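PDB 6WM6: extracellular solute-binding protein, family 5 from Chelativorans sp., which binds EDTA and other aminopolycarboxylates in the periplasm, probably delivering them to an ABC transporter for uptake. Local coordinates for residues E49-V54 against K251-I256; N60-S65 against F189-H194; D98-A103 against V113-R118; A322-V327 against Y521-P526. One frame throughout, in Å; residues are numbered along the deposited sequence.

Interactions 1, 2 and 3 gather in one half of the chain, while interaction 4 lies on the other side of its centre, about 43 Å from interaction 1 between centres. Along the sequence they are nested: the hairpin of interaction 3 falls inside the loop closed by interaction 2, itself inside the loop closed by interaction 1; interaction 4 opens only after these have closed. Interactions 2 and 3 touch, Leu-190 CD1 meeting Leu-99 CD2 at 4.0 Å. Interactions 1 and 3 belong to two different four-stranded sheets, and interaction 4 packs a helix near a third, mixed sheet, an arrangement consistent with the lobed architecture of periplasmic solute-binding proteins.

Interaction 1 (E49-V54 against K251-I256); sequences EVTFAV and KLKFRI
Glu-49 runs side by side with Lys-251, its OE2 3.5 Å from Lys-251 CG, and reaches Lys-253: OE1 forms a salt bridge with Lys-253 NZ at 3.0 Å, met on the syn side of the carboxylate. With an alanine here, the Lys-253 ammonium is likely to lose its carboxylate mate and the aliphatic stem of Lys-251, whose own NZ pairs with Glu-225, its cover. From Val-50 the parallel ladder proceeds: Val-50 O receives Lys-253 N at 2.9 Å. Thr-51 sits on the same face as Glu-49, placing OG1 against Lys-253 CB and CG2 3.7 Å from Arg-255 CB. Phe-52 turns to the other face; its chi1 of -172° sends the ring end away from strand 251-256, while CB meets Phe-254 CD1 at 3.7 Å and the two rings are inclined at 57°. Ala-53 contributes mainly backbone, its CA facing Arg-255 O. Val-54 closes the row, CG1 touching Phe-254 CD1 and CG2 touching Ile-256 CG1, both at 3.9 Å. Strand 49-54 pairs with 251-256 in a mixed sheet and bonds on its other edge to Asp-273 and Val-274, at short strand 274-275; strand 232-237 flanks 251-256, and helix 71-77 covers Val-54 and Phe-254.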
loop_
_atom_site.group_PDB
_atom_site.type_symbol
_atom_site.label_atom_id
_atom_site.label_comp_id
_atom_site.label_asym_id
_atom_site.label_seq_id
_atom_site.Cartn_x
_atom_site.Cartn_y
_atom_site.Cartn_z
ATOM N N GLU A 49 4.444 28.057 -6.035
ATOM C CA GLU A 49 4.659 27.064 -4.988
ATOM C C GLU A 49 3.386 26.274 -4.755
ATOM O O GLU A 49 2.279 26.785 -4.953
ATOM C CB GLU A 49 5.090 27.706 -3.659
ATOM C CG GLU A 49 6.295 28.635 -3.761
ATOM C CD GLU A 49 6.843 29.029 -2.400
ATOM O OE1 GLU A 49 6.231 28.642 -1.384
ATOM O OE2 GLU A 49 7.887 29.717 -2.357
ATOM N N VAL A 50 3.546 25.023 -4.338
ATOM C CA VAL A 50 2.450 24.153 -3.920
ATOM C C VAL A 50 2.836 23.545 -2.577
ATOM O O VAL A 50 3.982 23.104 -2.395
ATOM C CB VAL A 50 2.170 23.048 -4.953
ATOM C CG1 VAL A 50 1.290 21.931 -4.355
ATOM C CG2 VAL A 50 1.552 23.638 -6.206
ATOM N N THR A 51 1.880 23.510 -1.651
ATOM C CA THR A 51 2.056 22.875 -0.353
ATOM C C THR A 51 1.079 21.720 -0.209
ATOM O O THR A 51 -0.131 21.898 -0.374
ATOM C CB THR A 51 1.874 23.880 0.772
ATOM O OG1 THR A 51 2.861 24.919 0.651
ATOM C CG2 THR A 51 2.056 23.218 2.117
ATOM N N PHE A 52 1.614 20.549 0.123
ATOM C CA PHE A 52 0.875 19.286 0.234
ATOM C C PHE A 52 0.955 18.829 1.684
ATOM O O PHE A 52 2.049 18.675 2.235
ATOM C CB PHE A 52 1.557 18.287 -0.714
ATOM C CG PHE A 52 0.854 16.964 -0.918
ATOM C CD1 PHE A 52 0.664 16.077 0.123
ATOM C CD2 PHE A 52 0.443 16.583 -2.185
ATOM C CE1 PHE A 52 0.035 14.843 -0.102
ATOM C CE2 PHE A 52 -0.167 15.357 -2.402
ATOM C CZ PHE A 52 -0.368 14.500 -1.366
ATOM N N ALA A 53 -0.194 18.596 2.301
ATOM C CA ALA A 53 -0.227 18.176 3.692
ATOM C C ALA A 53 0.088 16.694 3.815
ATOM O O ALA A 53 -0.425 15.880 3.042
ATOM C CB ALA A 53 -1.619 18.417 4.287
ATOM N N VAL A 54 0.914 16.340 4.813
ATOM C CA VAL A 54 1.186 14.938 5.137
ATOM C C VAL A 54 0.924 14.713 6.614
ATOM O O VAL A 54 1.014 15.644 7.415
ATOM C CB VAL A 54 2.615 14.501 4.748
ATOM C CG1 VAL A 54 2.806 14.681 3.243
ATOM C CG2 VAL A 54 3.646 15.262 5.531
ATOM N N LYS A 251 8.985 26.174 -5.538
ATOM C CA LYS A 251 9.075 25.371 -4.335
ATOM C C LYS A 251 7.912 24.396 -4.281
ATOM O O LYS A 251 6.780 24.718 -4.665
ATOM C CB LYS A 251 9.086 26.215 -3.049
ATOM C CG LYS A 251 10.217 27.229 -3.008
ATOM C CD LYS A 251 10.560 27.640 -1.585
ATOM C CE LYS A 251 11.624 28.734 -1.586
ATOM N NZ LYS A 251 12.117 29.041 -0.213
ATOM N N LEU A 252 8.212 23.188 -3.800
ATOM C CA LEU A 252 7.233 22.156 -3.478
ATOM C C LEU A 252 7.423 21.849 -2.000
ATOM O O LEU A 252 8.543 21.516 -1.568
ATOM C CB LEU A 252 7.491 20.904 -4.315
ATOM C CG LEU A 252 6.657 19.683 -3.935
ATOM C CD1 LEU A 252 5.170 19.960 -4.084
ATOM C CD2 LEU A 252 7.087 18.498 -4.811
ATOM N N LYS A 253 6.372 22.017 -1.214
ATOM C CA LYS A 253 6.453 21.902 0.229
ATOM C C LYS A 253 5.519 20.809 0.717
ATOM O O LYS A 253 4.415 20.631 0.185
ATOM C CB LYS A 253 6.066 23.235 0.897
ATOM C CG LYS A 253 7.105 24.325 0.678
ATOM C CD LYS A 253 6.620 25.689 1.122
ATOM C CE LYS A 253 7.760 26.684 1.024
ATOM N NZ LYS A 253 7.299 28.060 1.351
ATOM N N PHE A 254 5.963 20.073 1.742
ATOM C CA PHE A 254 5.127 19.106 2.449
ATOM C C PHE A 254 4.983 19.595 3.876
ATOM O O PHE A 254 5.980 19.684 4.608
ATOM C CB PHE A 254 5.742 17.716 2.360
ATOM C CG PHE A 254 5.784 17.174 0.967
ATOM C CD1 PHE A 254 4.646 16.625 0.394
ATOM C CD2 PHE A 254 6.947 17.229 0.233
ATOM C CE1 PHE A 254 4.672 16.126 -0.888
ATOM C CE2 PHE A 254 6.986 16.710 -1.070
ATOM C CZ PHE A 254 5.857 16.173 -1.623
ATOM N N ARG A 255 3.764 19.964 4.246
ATOM C CA ARG A 255 3.465 20.497 5.566
ATOM C C ARG A 255 2.933 19.374 6.444
ATOM O O ARG A 255 1.973 18.695 6.078
ATOM C CB ARG A 255 2.414 21.596 5.436
ATOM C CG ARG A 255 1.942 22.182 6.767
ATOM C CD ARG A 255 2.912 23.189 7.337
ATOM N NE ARG A 255 2.291 23.910 8.453
ATOM C CZ ARG A 255 2.552 23.691 9.737
ATOM N NH1 ARG A 255 3.441 22.782 10.102
ATOM N NH2 ARG A 255 1.917 24.399 10.661
ATOM N N ILE A 256 3.557 19.191 7.601
ATOM C CA ILE A 256 3.192 18.112 8.510
ATOM C C ILE A 256 1.998 18.547 9.354
ATOM O O ILE A 256 2.097 19.517 10.113
ATOM C CB ILE A 256 4.402 17.716 9.374
ATOM C CG1 ILE A 256 5.489 17.130 8.454
ATOM C CG2 ILE A 256 4.001 16.725 10.453
ATOM C CD1 ILE A 256 6.896 17.333 8.948
#

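Interaction 2 (N60-S65 against F189-H194); sequences NWNVTS and FLYPAH
Val-63 turns CG1 into the position between its backbone N and carbonyl carbon (chi1 75°), which brings this methyl over one face of Phe-189, while Phe-189 and Tyr-191 both set CG anti to their carbonyl carbons and present their rings to the 60-65 loop. The result is a CH-pi contact: CG1 of Val-63 lies 3.8 Å from the Phe-189 ring centroid, 14° off the normal. Thr-64 uses its methyl, CG2, which slides past Phe-189, 3.7 Å from that residue's CB, and also stands at the edge of the Tyr-191 ring, near the ring plane. The phenol oxygen comes in beside Val-63 and Asn-62, and a water joins it to the loop: this water is 2.8 Å from Tyr-191 OH, donates to Trp-61 O and accepts from Val-63 N, thereby satisfying backbone groups of a buried loop. The loop has its own bracing. Asn-60 OD1 accepts from Asn-62 N at 2.8 Å, an Asx turn, and a type I turn follows from Asn-62 to Ser-65, where Asn-62 O takes both Ser-65 N and Ser-65 OG. Asn-62 OD1 accepts Thr-64 OG1 at 2.8 Å, helping to fix the rotation of the threonine, whose hydroxyl also bonds Tyr-206 OH. Helix 71-77 packs on Val-63, helix 131-141 on Thr-64, and helix 202-212 on Asn-62 and Tyr-191; segment 189-194 itself leads into helix 193-196, with Pro-192 at its N-cap.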
loop_
_atom_site.group_PDB
_atom_site.type_symbol
_atom_site.label_atom_id
_atom_site.label_comp_id
_atom_site.label_asym_id
_atom_site.label_seq_id
_atom_site.Cartn_x
_atom_site.Cartn_y
_atom_site.Cartn_z
ATOM N N ASN A 60 12.651 9.126 9.308
ATOM C CA ASN A 60 13.415 8.177 8.505
ATOM C C ASN A 60 13.131 8.543 7.055
ATOM O O ASN A 60 11.972 8.654 6.663
ATOM C CB ASN A 60 12.976 6.739 8.820
ATOM C CG ASN A 60 13.835 5.695 8.125
ATOM O OD1 ASN A 60 14.028 5.734 6.895
ATOM N ND2 ASN A 60 14.318 4.736 8.882
ATOM N N TRP A 61 14.191 8.763 6.280
ATOM C CA TRP A 61 14.106 9.266 4.931
ATOM C C TRP A 61 14.272 8.168 3.894
ATOM O O TRP A 61 14.309 8.473 2.698
ATOM C CB TRP A 61 15.167 10.342 4.698
ATOM C CG TRP A 61 14.903 11.568 5.489
ATOM C CD1 TRP A 61 15.319 11.823 6.766
ATOM C CD2 TRP A 61 14.161 12.708 5.058
ATOM N NE1 TRP A 61 14.867 13.060 7.157
ATOM C CE2 TRP A 61 14.151 13.618 6.129
ATOM C CE3 TRP A 61 13.496 13.047 3.874
ATOM C CZ2 TRP A 61 13.507 14.853 6.045
ATOM C CZ3 TRP A 61 12.865 14.266 3.798
ATOM C CH2 TRP A 61 12.871 15.154 4.877
ATOM N N ASN A 62 14.339 6.912 4.328
ATOM C CA ASN A 62 14.635 5.773 3.466
ATOM C C ASN A 62 13.395 4.890 3.403
ATOM O O ASN A 62 13.171 4.038 4.270
ATOM C CB ASN A 62 15.851 5.035 4.025
ATOM C CG ASN A 62 16.217 3.809 3.233
ATOM O OD1 ASN A 62 15.523 3.409 2.277
ATOM N ND2 ASN A 62 17.348 3.190 3.624
ATOM N N VAL A 63 12.596 5.075 2.356
ATOM C CA VAL A 63 11.307 4.386 2.260
ATOM C C VAL A 63 11.470 2.881 2.175
ATOM O O VAL A 63 10.521 2.135 2.452
ATOM C CB VAL A 63 10.491 4.943 1.076
ATOM C CG1 VAL A 63 11.013 4.440 -0.253
ATOM C CG2 VAL A 63 9.013 4.602 1.255
ATOM N N THR A 64 12.636 2.399 1.739
ATOM C CA THR A 64 12.886 0.974 1.600
ATOM C C THR A 64 13.222 0.307 2.924
ATOM O O THR A 64 13.279 -0.932 2.992
ATOM C CB THR A 64 13.943 0.654 0.545
ATOM O OG1 THR A 64 15.262 0.945 1.042
ATOM C CG2 THR A 64 13.693 1.450 -0.739
ATOM N N SER A 65 13.496 1.080 3.969
ATOM C CA SER A 65 13.838 0.502 5.263
ATOM C C SER A 65 12.582 0.094 6.013
ATOM O O SER A 65 11.473 0.524 5.687
ATOM C CB SER A 65 14.652 1.496 6.102
ATOM O OG SER A 65 13.861 2.587 6.570
ATOM N N PHE A 189 13.414 2.157 -6.200
ATOM C CA PHE A 189 13.953 3.256 -5.417
ATOM C C PHE A 189 15.464 3.121 -5.442
ATOM O O PHE A 189 16.008 2.170 -4.868
ATOM C CB PHE A 189 13.437 3.220 -3.981
ATOM C CG PHE A 189 11.935 3.199 -3.889
ATOM C CD1 PHE A 189 11.206 4.357 -3.989
ATOM C CD2 PHE A 189 11.285 1.994 -3.716
ATOM C CE1 PHE A 189 9.806 4.311 -3.930
ATOM C CE2 PHE A 189 9.884 1.949 -3.650
ATOM C CZ PHE A 189 9.171 3.112 -3.757
ATOM N N LEU A 190 16.149 4.036 -6.115
ATOM C CA LEU A 190 17.600 4.022 -6.218
ATOM C C LEU A 190 18.202 5.160 -5.402
ATOM O O LEU A 190 17.656 6.264 -5.362
ATOM C CB LEU A 190 18.039 4.152 -7.684
ATOM C CG LEU A 190 17.681 2.966 -8.570
ATOM C CD1 LEU A 190 17.952 3.288 -10.023
ATOM C CD2 LEU A 190 18.481 1.746 -8.140
ATOM N N TYR A 191 19.346 4.884 -4.772
ATOM C CA TYR A 191 20.056 5.796 -3.889
ATOM C C TYR A 191 21.469 6.017 -4.409
ATOM O O TYR A 191 22.042 5.155 -5.089
ATOM C CB TYR A 191 20.046 5.252 -2.450
ATOM C CG TYR A 191 18.623 5.162 -1.945
ATOM C CD1 TYR A 191 18.012 6.263 -1.351
ATOM C CD2 TYR A 191 17.854 4.019 -2.127
ATOM C CE1 TYR A 191 16.705 6.223 -0.928
ATOM C CE2 TYR A 191 16.525 3.969 -1.699
ATOM C CZ TYR A 191 15.966 5.078 -1.101
ATOM O OH TYR A 191 14.627 5.060 -0.695
ATOM N N PRO A 192 22.078 7.174 -4.107
ATOM C CA PRO A 192 23.392 7.481 -4.698
ATOM C C PRO A 192 24.539 6.716 -4.042
ATOM O O PRO A 192 25.030 7.080 -2.953
ATOM C CB PRO A 192 23.517 8.996 -4.495
ATOM C CG PRO A 192 22.685 9.260 -3.263
ATOM C CD PRO A 192 21.501 8.333 -3.404
ATOM N N ALA A 193 25.010 5.682 -4.739
ATOM C CA ALA A 193 26.052 4.814 -4.196
ATOM C C ALA A 193 27.329 5.580 -3.912
ATOM O O ALA A 193 28.009 5.305 -2.923
ATOM C CB ALA A 193 26.336 3.670 -5.169
ATOM N N HIS A 194 27.679 6.554 -4.761
ATOM C CA HIS A 194 28.927 7.279 -4.568
ATOM C C HIS A 194 28.898 8.140 -3.324
ATOM O O HIS A 194 29.969 8.460 -2.787
ATOM C CB HIS A 194 29.267 8.118 -5.802
ATOM C CG HIS A 194 28.355 9.277 -6.029
ATOM N ND1 HIS A 194 27.090 9.143 -6.564
ATOM C CD2 HIS A 194 28.540 10.600 -5.823
ATOM C CE1 HIS A 194 26.532 10.333 -6.654
ATOM N NE2 HIS A 194 27.388 11.232 -6.212
HETATM O O HOH W 1 13.298 7.233 0.434
#

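Interaction 3 (D98-A103 against V113-R118); sequences DLLESA and VVYRIR
Tyr-115 meets Leu-100 CD1 at the edge of its ring, 4.2 Å from Tyr-115 CD2, while Ala-103 CB approaches that same ring atom obliquely at 3.9 Å and Val-113 CG1, from its own strand, lies over one ring face, toward its rim. The Arg-116 guanidinium, in the conformer given, has Ser-102 OG at its edge, near its plane. Asp-98 O lies in the plane of the Arg-118 guanidinium, and NH1 donates to that oxygen at 2.9 Å along a lone pair, with an N-H...O angle of 164°. Arg-118 CG lies against Leu-100 C and its CD against Asp-98 O, and the bend at chi3 (59°) turns the guanidinium so that NH1 reaches that oxygen; the same NH1 also bonds Tyr-242 O. Both segments belong to the antiparallel hairpin of strands 100-108 and 111-117, and a classic beta bulge interrupts its register: Glu-101 and Ser-102 both face Arg-116. Arg-116 O takes Glu-101 N at 2.7 Å and, more weakly, Ser-102 N, while Arg-116 N bonds Ser-102 O. Ser-102 OG rests 3.4 Å from Arg-116 CB, alongside the aliphatic stem, and a water links this hydroxyl to Val-114 O. Beyond the bulge Arg-118 N bonds Leu-99 O. Leu-100 CD2 meets Ile-117 CG1 at 4.1 Å. Strand 171-176 flanks 111-117 on its other side, and Met-95 of strand 93-95 touches Leu-100 and Ala-103.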
loop_
_atom_site.group_PDB
_atom_site.type_symbol
_atom_site.label_atom_id
_atom_site.label_comp_id
_atom_site.label_asym_id
_atom_site.label_seq_id
_atom_site.Cartn_x
_atom_site.Cartn_y
_atom_site.Cartn_z
ATOM N N ASP A 98 12.757 8.737 -18.389
ATOM C CA ASP A 98 13.747 9.755 -18.019
ATOM C C ASP A 98 15.042 9.102 -17.557
ATOM O O ASP A 98 16.137 9.575 -17.882
ATOM C CB ASP A 98 13.183 10.667 -16.934
ATOM C CG ASP A 98 12.027 11.547 -17.438
ATOM O OD1 ASP A 98 12.031 11.889 -18.634
ATOM O OD2 ASP A 98 11.177 11.907 -16.595
ATOM N N LEU A 99 14.934 7.997 -16.827
ATOM C CA LEU A 99 16.078 7.261 -16.324
ATOM C C LEU A 99 16.612 6.245 -17.317
ATOM O O LEU A 99 17.838 6.105 -17.466
ATOM C CB LEU A 99 15.719 6.542 -15.029
ATOM C CG LEU A 99 16.781 5.648 -14.441
ATOM C CD1 LEU A 99 17.985 6.460 -13.962
ATOM C CD2 LEU A 99 16.185 4.872 -13.270
ATOM N N LEU A 100 15.731 5.531 -18.001
ATOM C CA LEU A 100 16.102 4.365 -18.780
ATOM C C LEU A 100 15.811 4.539 -20.257
ATOM O O LEU A 100 14.734 5.017 -20.654
ATOM C CB LEU A 100 15.333 3.115 -18.304
ATOM C CG LEU A 100 15.582 2.679 -16.871
ATOM C CD1 LEU A 100 14.662 1.525 -16.512
ATOM C CD2 LEU A 100 17.043 2.264 -16.712
ATOM N N GLU A 101 16.763 4.111 -21.088
ATOM C CA GLU A 101 16.466 3.887 -22.500
ATOM C C GLU A 101 15.612 2.639 -22.679
ATOM O O GLU A 101 14.662 2.631 -23.476
ATOM C CB GLU A 101 17.770 3.747 -23.288
ATOM C CG GLU A 101 17.572 3.493 -24.772
ATOM C CD GLU A 101 18.857 3.077 -25.469
ATOM O OE1 GLU A 101 19.945 3.292 -24.893
ATOM O OE2 GLU A 101 18.772 2.512 -26.581
ATOM N N SER A 102 15.923 1.574 -21.942
ATOM C CA SER A 102 15.222 0.313 -22.084
ATOM C C SER A 102 15.445 -0.561 -20.862
ATOM O O SER A 102 16.406 -0.396 -20.100
ATOM C CB SER A 102 15.685 -0.420 -23.342
ATOM O OG SER A 102 17.084 -0.668 -23.318
ATOM N N ALA A 103 14.531 -1.508 -20.697
ATOM C CA ALA A 103 14.630 -2.573 -19.708
ATOM C C ALA A 103 13.987 -3.775 -20.379
ATOM O O ALA A 103 12.842 -3.681 -20.850
ATOM C CB ALA A 103 13.899 -2.209 -18.433
ATOM N N VAL A 113 17.728 -9.918 -17.140
ATOM C CA VAL A 113 17.155 -8.610 -17.429
ATOM C C VAL A 113 18.302 -7.644 -17.683
ATOM O O VAL A 113 19.270 -7.609 -16.911
ATOM C CB VAL A 113 16.267 -8.103 -16.281
ATOM C CG1 VAL A 113 15.818 -6.654 -16.548
ATOM C CG2 VAL A 113 15.072 -9.008 -16.077
ATOM N N VAL A 114 18.200 -6.863 -18.758
ATOM C CA VAL A 114 19.192 -5.844 -19.102
ATOM C C VAL A 114 18.536 -4.479 -19.020
ATOM O O VAL A 114 17.473 -4.252 -19.629
ATOM C CB VAL A 114 19.797 -6.071 -20.502
ATOM C CG1 VAL A 114 20.733 -4.922 -20.868
ATOM C CG2 VAL A 114 20.539 -7.384 -20.528
ATOM N N TYR A 115 19.159 -3.579 -18.266
ATOM C CA TYR A 115 18.748 -2.187 -18.155
ATOM C C TYR A 115 19.764 -1.341 -18.912
ATOM O O TYR A 115 20.975 -1.488 -18.709
ATOM C CB TYR A 115 18.708 -1.714 -16.698
ATOM C CG TYR A 115 17.802 -2.493 -15.771
ATOM C CD1 TYR A 115 18.268 -3.613 -15.105
ATOM C CD2 TYR A 115 16.475 -2.112 -15.553
ATOM C CE1 TYR A 115 17.453 -4.330 -14.248
ATOM C CE2 TYR A 115 15.650 -2.830 -14.714
ATOM C CZ TYR A 115 16.138 -3.936 -14.063
ATOM O OH TYR A 115 15.332 -4.684 -13.223
ATOM N N ARG A 116 19.297 -0.452 -19.768
ATOM C CA ARG A 116 20.149 0.536 -20.425
ATOM C C ARG A 116 19.736 1.897 -19.878
ATOM O O ARG A 116 18.613 2.361 -20.130
ATOM C CB ARG A 116 20.044 0.440 -21.942
ATOM C CG ARG A 116 20.652 -0.874 -22.449
ATOM C CD ARG A 116 20.546 -1.095 -23.958
ATOM N NE ARG A 116 20.970 -2.455 -24.302
ATOM C CZ ARG A 116 22.230 -2.825 -24.522
ATOM N NH1 ARG A 116 23.214 -1.938 -24.459
ATOM N NH2 ARG A 116 22.508 -4.087 -24.816
ATOM N N ILE A 117 20.619 2.494 -19.074
ATOM C CA ILE A 117 20.383 3.778 -18.430
ATOM C C ILE A 117 20.686 4.882 -19.424
ATOM O O ILE A 117 21.691 4.828 -20.152
ATOM C CB ILE A 117 21.293 3.890 -17.194
ATOM C CG1 ILE A 117 21.040 2.735 -16.231
ATOM C CG2 ILE A 117 21.097 5.248 -16.514
ATOM C CD1 ILE A 117 22.114 2.655 -15.140
ATOM N N ARG A 118 19.837 5.923 -19.454
ATOM C CA ARG A 118 20.125 7.057 -20.331
ATOM C C ARG A 118 21.461 7.691 -19.980
ATOM O O ARG A 118 21.794 7.874 -18.807
ATOM C CB ARG A 118 19.026 8.115 -20.224
ATOM C CG ARG A 118 17.743 7.707 -20.930
ATOM C CD ARG A 118 16.743 8.852 -20.984
ATOM N NE ARG A 118 17.259 10.035 -21.670
ATOM C CZ ARG A 118 17.355 11.253 -21.125
ATOM N NH1 ARG A 118 16.961 11.489 -19.873
ATOM N NH2 ARG A 118 17.838 12.255 -21.851
HETATM O O HOH W 2 17.620 -3.101 -22.218
#

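Interaction 4 (A322-V327 against Y521-P526); sequences ALRKAV and YAALFP
Arg-324 grips Tyr-521 O side-on with two hydrogen bonds, NH2 at 2.8 Å and NE at 3.1 Å, both donors lying in the carbonyl plane and the oxygen in the guanidinium plane. NE also makes a weak bond to Ala-522 O. The bend at chi3 (-59°) carries the guanidinium to the C-terminal end of helix 504-521, where Ala-522, with positive phi (61°), breaks the helical path: an arginine holding a carbonyl at a helix C-terminus. With NH1 bound to Met-318 O, its rotation is well fixed; Tyr-521 OH bonds Ser-313 OG. The cation-pi contact adds to this: NH2 sits over the centre of the Tyr-521 ring, and CZ is 4.5 Å from its centroid, the guanidinium and ring planes 47° apart. A leucine in place of Arg-324 would probably leave Tyr-521 O without its two guanidinium donors and the ring face without its cation. In van der Waals contact, Ala-522 CB meets Lys-325 CG at 3.8 Å and Arg-324 CB at 4.1 Å, while Arg-324 CD lies 3.2 Å from Ala-522 O. Helix 321-330 thus packs against the turn between helix 504-521 and strand 524-537, with strand 305-311 beside both Arg-324 and strand 524-537, and helix 377-386 covering Leu-323 and Ala-326.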
loop_
_atom_site.group_PDB
_atom_site.type_symbol
_atom_site.label_atom_id
_atom_site.label_comp_id
_atom_site.label_asym_id
_atom_site.label_seq_id
_atom_site.Cartn_x
_atom_site.Cartn_y
_atom_site.Cartn_z
ATOM N N ALA A 322 -14.951 -23.972 13.109
ATOM C CA ALA A 322 -16.409 -23.893 13.055
ATOM C C ALA A 322 -16.911 -22.548 13.567
ATOM O O ALA A 322 -17.870 -21.989 13.023
ATOM C CB ALA A 322 -17.025 -25.043 13.855
ATOM N N LEU A 323 -16.302 -22.028 14.629
ATOM C CA LEU A 323 -16.714 -20.722 15.137
ATOM C C LEU A 323 -16.365 -19.633 14.130
ATOM O O LEU A 323 -17.161 -18.712 13.902
ATOM C CB LEU A 323 -16.101 -20.446 16.515
ATOM C CG LEU A 323 -16.523 -19.132 17.156
ATOM C CD1 LEU A 323 -18.029 -19.077 17.363
ATOM C CD2 LEU A 323 -15.805 -18.917 18.498
ATOM N N ARG A 324 -15.192 -19.743 13.490
ATOM C CA ARG A 324 -14.822 -18.780 12.451
ATOM C C ARG A 324 -15.852 -18.772 11.338
ATOM O O ARG A 324 -16.357 -17.702 10.940
ATOM C CB ARG A 324 -13.444 -19.094 11.875
ATOM C CG ARG A 324 -12.336 -18.993 12.908
ATOM C CD ARG A 324 -10.947 -18.870 12.277
ATOM N NE ARG A 324 -10.497 -19.940 11.381
ATOM C CZ ARG A 324 -9.875 -21.048 11.784
ATOM N NH1 ARG A 324 -9.687 -21.279 13.075
ATOM N NH2 ARG A 324 -9.441 -21.910 10.882
ATOM N N LYS A 325 -16.188 -19.956 10.816
ATOM C CA LYS A 325 -17.128 -20.017 9.705
ATOM C C LYS A 325 -18.511 -19.537 10.108
ATOM O O LYS A 325 -19.196 -18.873 9.318
ATOM C CB LYS A 325 -17.171 -21.425 9.117
ATOM C CG LYS A 325 -15.872 -21.786 8.426
ATOM C CD LYS A 325 -15.879 -23.141 7.757
ATOM C CE LYS A 325 -14.563 -23.310 7.017
ATOM N NZ LYS A 325 -14.453 -24.573 6.247
ATOM N N ALA A 326 -18.938 -19.833 11.334
ATOM C CA ALA A 326 -20.246 -19.373 11.773
ATOM C C ALA A 326 -20.290 -17.858 11.865
ATOM O O ALA A 326 -21.243 -17.220 11.390
ATOM C CB ALA A 326 -20.597 -19.995 13.125
ATOM N N VAL A 327 -19.254 -17.254 12.444
ATOM C CA VAL A 327 -19.192 -15.792 12.525
ATOM C C VAL A 327 -19.225 -15.176 11.137
ATOM O O VAL A 327 -19.980 -14.222 10.878
ATOM C CB VAL A 327 -17.958 -15.358 13.339
ATOM C CG1 VAL A 327 -17.605 -13.884 13.093
ATOM C CG2 VAL A 327 -18.196 -15.649 14.820
ATOM N N TYR A 521 -10.131 -21.684 4.974
ATOM C CA TYR A 521 -9.619 -21.672 6.342
ATOM C C TYR A 521 -10.310 -20.625 7.208
ATOM O O TYR A 521 -10.273 -20.732 8.438
ATOM C CB TYR A 521 -8.105 -21.419 6.282
ATOM C CG TYR A 521 -7.353 -21.586 7.567
ATOM C CD1 TYR A 521 -7.220 -22.840 8.157
ATOM C CD2 TYR A 521 -6.756 -20.500 8.195
ATOM C CE1 TYR A 521 -6.516 -22.997 9.367
ATOM C CE2 TYR A 521 -6.055 -20.651 9.374
ATOM C CZ TYR A 521 -5.937 -21.881 9.945
ATOM O OH TYR A 521 -5.240 -22.015 11.141
ATOM N N ALA A 522 -10.916 -19.604 6.595
ATOM C CA ALA A 522 -11.782 -18.654 7.285
ATOM C C ALA A 522 -11.074 -17.883 8.396
ATOM O O ALA A 522 -11.661 -17.590 9.439
ATOM C CB ALA A 522 -13.048 -19.339 7.813
ATOM N N ALA A 523 -9.808 -17.526 8.180
ATOM C CA ALA A 523 -9.067 -16.671 9.098
ATOM C C ALA A 523 -8.958 -15.224 8.624
ATOM O O ALA A 523 -8.442 -14.369 9.365
ATOM C CB ALA A 523 -7.666 -17.244 9.373
ATOM N N LEU A 524 -9.439 -14.922 7.431
ATOM C CA LEU A 524 -9.336 -13.565 6.876
ATOM C C LEU A 524 -10.566 -13.304 6.014
ATOM O O LEU A 524 -10.811 -14.010 5.021
ATOM C CB LEU A 524 -8.039 -13.400 6.086
ATOM C CG LEU A 524 -7.732 -11.997 5.580
ATOM C CD1 LEU A 524 -7.579 -11.031 6.720
ATOM C CD2 LEU A 524 -6.445 -12.048 4.744
ATOM N N PHE A 525 -11.350 -12.309 6.415
ATOM C CA PHE A 525 -12.613 -11.952 5.758
ATOM C C PHE A 525 -12.460 -10.613 5.063
ATOM O O PHE A 525 -12.332 -9.587 5.739
ATOM C CB PHE A 525 -13.693 -11.873 6.844
ATOM C CG PHE A 525 -15.068 -11.474 6.357
ATOM C CD1 PHE A 525 -15.909 -12.385 5.737
ATOM C CD2 PHE A 525 -15.556 -10.200 6.595
ATOM C CE1 PHE A 525 -17.186 -12.031 5.350
ATOM C CE2 PHE A 525 -16.826 -9.833 6.171
ATOM C CZ PHE A 525 -17.649 -10.753 5.557
ATOM N N PRO A 526 -12.422 -10.593 3.738
ATOM C CA PRO A 526 -12.304 -9.318 3.021
ATOM C C PRO A 526 -13.633 -8.592 3.022
ATOM O O PRO A 526 -14.698 -9.217 2.985
ATOM C CB PRO A 526 -11.915 -9.755 1.600
ATOM C CG PRO A 526 -12.615 -11.112 1.421
ATOM C CD PRO A 526 -12.635 -11.737 2.819
#